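Local coordinates for protein demethyldecarbamoylnovobiocin O-methyltransferase (Streptomyces caeruleus, PDB 2WK1) that transfers a methyl group from S-adenosyl-L-methionine to the 4-hydroxyl of the noviose sugar, the penultimate step in making the antibiotic novobiocin, at residues L41-L46 and I86-L91. Sequence-based numbering, arbitrary orientation. Where two conformers were deposited one is given.
Sequences LMIKVL and IGIKRL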
loop_
_atom_site.group_PDB
_atom_site.type_symbol
_atom_site.label_atom_id
_atom_site.label_comp_id
_atom_site.label_asym_id
_atom_site.label_seq_id
_atom_site.Cartn_x
_atom_site.Cartn_y
_atom_site.Cartn_z
ATOM N N LEU A 41 -5.214 5.639 1.222
ATOM C CA LEU A 41 -4.098 4.804 0.780
ATOM C C LEU A 41 -4.429 3.333 0.965
ATOM O O LEU A 41 -4.159 2.498 0.109
ATOM C CB LEU A 41 -2.817 5.182 1.528
ATOM C CG LEU A 41 -1.600 4.330 1.265
ATOM C CD1 LEU A 41 -1.209 4.435 -0.199
ATOM C CD2 LEU A 41 -0.441 4.745 2.164
ATOM N N MET A 42 -5.060 2.998 2.068
ATOM C CA MET A 42 -5.421 1.631 2.260
ATOM C C MET A 42 -6.295 1.059 1.171
ATOM O O MET A 42 -6.075 -0.077 0.745
ATOM C CB MET A 42 -6.207 1.430 3.843
ATOM C CG MET A 42 -6.504 0.008 3.989
ATOM S SD MET A 42 -6.932 -0.240 5.680
ATOM C CE MET A 42 -5.504 -0.296 6.468
ATOM N N ILE A 43 -7.289 1.837 0.717
ATOM C CA ILE A 43 -8.145 1.371 -0.385
ATOM C C ILE A 43 -7.307 1.085 -1.636
ATOM O O ILE A 43 -7.485 0.059 -2.284
ATOM C CB ILE A 43 -9.285 2.379 -0.603
ATOM C CG1 ILE A 43 -10.281 2.279 0.580
ATOM C CG2 ILE A 43 -9.961 2.136 -1.958
ATOM C CD1 ILE A 43 -11.330 3.373 0.638
ATOM N N LYS A 44 -6.384 1.977 -1.960
ATOM C CA LYS A 44 -5.531 1.790 -3.134
ATOM C C LYS A 44 -4.592 0.592 -3.024
ATOM O O LYS A 44 -4.310 -0.115 -4.003
ATOM C CB LYS A 44 -4.675 3.027 -3.386
ATOM C CG LYS A 44 -5.430 4.264 -3.740
ATOM C CD LYS A 44 -4.466 5.472 -3.708
ATOM C CE LYS A 44 -4.908 6.636 -4.564
ATOM N NZ LYS A 44 -5.957 7.396 -3.909
ATOM N N VAL A 45 -4.103 0.346 -1.814
ATOM C CA VAL A 45 -3.200 -0.783 -1.581
ATOM C C VAL A 45 -3.980 -2.098 -1.639
ATOM O O VAL A 45 -3.569 -3.064 -2.258
ATOM C CB VAL A 45 -2.425 -0.642 -0.206
ATOM C CG1 VAL A 45 -1.542 -1.822 -0.006
ATOM C CG2 VAL A 45 -1.694 0.704 -0.121
ATOM N N LEU A 46 -5.110 -2.129 -0.966
ATOM C CA LEU A 46 -5.878 -3.365 -0.884
ATOM C C LEU A 46 -6.317 -3.890 -2.246
ATOM O O LEU A 46 -6.305 -5.104 -2.492
ATOM C CB LEU A 46 -7.116 -3.151 0.005
ATOM C CG LEU A 46 -6.822 -3.082 1.502
ATOM C CD1 LEU A 46 -8.029 -2.500 2.219
ATOM C CD2 LEU A 46 -6.458 -4.437 2.071
ATOM N N ILE A 86 -12.868 -6.937 -4.770
ATOM C CA ILE A 86 -14.135 -6.205 -4.888
ATOM C C ILE A 86 -14.000 -4.875 -5.600
ATOM O O ILE A 86 -15.003 -4.295 -6.002
ATOM C CB ILE A 86 -14.853 -6.043 -3.542
ATOM C CG1 ILE A 86 -14.161 -5.022 -2.622
ATOM C CG2 ILE A 86 -14.995 -7.396 -2.858
ATOM C CD1 ILE A 86 -14.897 -4.800 -1.294
ATOM N N GLY A 87 -12.775 -4.373 -5.747
ATOM C CA GLY A 87 -12.559 -3.135 -6.468
ATOM C C GLY A 87 -12.697 -1.879 -5.642
ATOM O O GLY A 87 -13.205 -1.897 -4.520
ATOM N N ILE A 88 -12.324 -0.763 -6.251
ATOM C CA ILE A 88 -12.310 0.508 -5.545
ATOM C C ILE A 88 -13.715 0.977 -5.123
ATOM O O ILE A 88 -13.908 1.445 -3.997
ATOM C CB ILE A 88 -11.620 1.615 -6.384
ATOM C CG1 ILE A 88 -10.137 1.273 -6.629
ATOM C CG2 ILE A 88 -11.779 2.990 -5.751
ATOM C CD1 ILE A 88 -9.222 1.267 -5.430
ATOM N N LYS A 89 -14.702 0.894 -6.025
ATOM C CA LYS A 89 -16.025 1.393 -5.685
ATOM C C LYS A 89 -16.655 0.608 -4.522
ATOM O O LYS A 89 -17.269 1.192 -3.638
ATOM C CB LYS A 89 -16.937 1.412 -6.895
ATOM C CG LYS A 89 -16.528 2.477 -7.930
ATOM C CD LYS A 89 -17.466 2.537 -9.119
ATOM C CE LYS A 89 -17.058 3.564 -10.165
ATOM N NZ LYS A 89 -18.161 3.674 -11.183
ATOM N N ARG A 90 -16.520 -0.716 -4.521
ATOM C CA ARG A 90 -17.055 -1.492 -3.420
ATOM C C ARG A 90 -16.252 -1.282 -2.115
ATOM O O ARG A 90 -16.836 -1.322 -1.032
ATOM C CB ARG A 90 -17.250 -2.969 -3.775
ATOM C CG ARG A 90 -18.617 -3.247 -4.394
ATOM C CD ARG A 90 -18.767 -4.654 -4.980
ATOM N NE ARG A 90 -18.223 -4.722 -6.316
ATOM C CZ ARG A 90 -17.617 -5.776 -6.863
ATOM N NH1 ARG A 90 -17.412 -6.891 -6.193
ATOM N NH2 ARG A 90 -17.167 -5.689 -8.095
ATOM N N LEU A 91 -14.949 -1.042 -2.211
ATOM C CA LEU A 91 -14.189 -0.663 -0.995
ATOM C C LEU A 91 -14.650 0.688 -0.457
ATOM O O LEU A 91 -14.811 0.859 0.742
ATOM C CB LEU A 91 -12.680 -0.647 -1.280
ATOM C CG LEU A 91 -11.986 -1.998 -1.440
ATOM C CD1 LEU A 91 -10.618 -1.813 -2.108
ATOM C CD2 LEU A 91 -11.854 -2.765 -0.126
#
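Ile43 meets both Ile88 and Leu91 through one methyl: its CG2 lies 3.7 Å from Ile88 CD1 and 3.9 Å from Leu91 CB. Since chi1 of Ile43 is -71°, CG2 stands anti to the backbone N, and this branch, not the longer CG1-CD1 arm, makes the two approaches. The partners come from different directions: the Ile88 side chain crosses that of Ile43 at a slant, whereas the Leu91 side chain runs past it in the opposite sense. The first bond of the Ile88 side chain points neither toward nor away from 41-46, yet with CG1 set beside the backbone N, the bend at chi2, -67°, carries CD1 across. Besides CG2, this methyl also reaches the carbonyl of Ile43, a contact shared by Leu91 CD1, which sits 3.7 Å from Ile43 O. Leu91 CD1 further extends to Leu46 CB at 4.3 Å, so Leu91 bridges residues about one turn apart, Ile43 and Leu46. No hydrogen bond links the segments; the side-chain contacts are apolar, and four of the five touching residues are buried.

The helix axes approach to 9.7 Å and run nearer antiparallel than parallel, at 139°. In this Rossmann-like methyltransferase fold of the TylF family, the pair joins helix 35-47, the first in the modelled chain, to helix 87-103, which leads into the first parallel strand, 109-113. Leu123 of helix 119-130 touches Ile43, Leu46 and Leu91, adding a third helix to the same apolar cluster. The other flank of 41-46 faces the dimer partner, where Val45 packs on Val45 of the second subunit. Toward the cofactor, Leu91 lies close to Thr84, an S-adenosyl-L-methionine-binding residue, and Ile86 touches the bound S-adenosylhomocysteine. Ile88 adjoins Glu92, the predicted proton acceptor, with about 4 Å between their side chains.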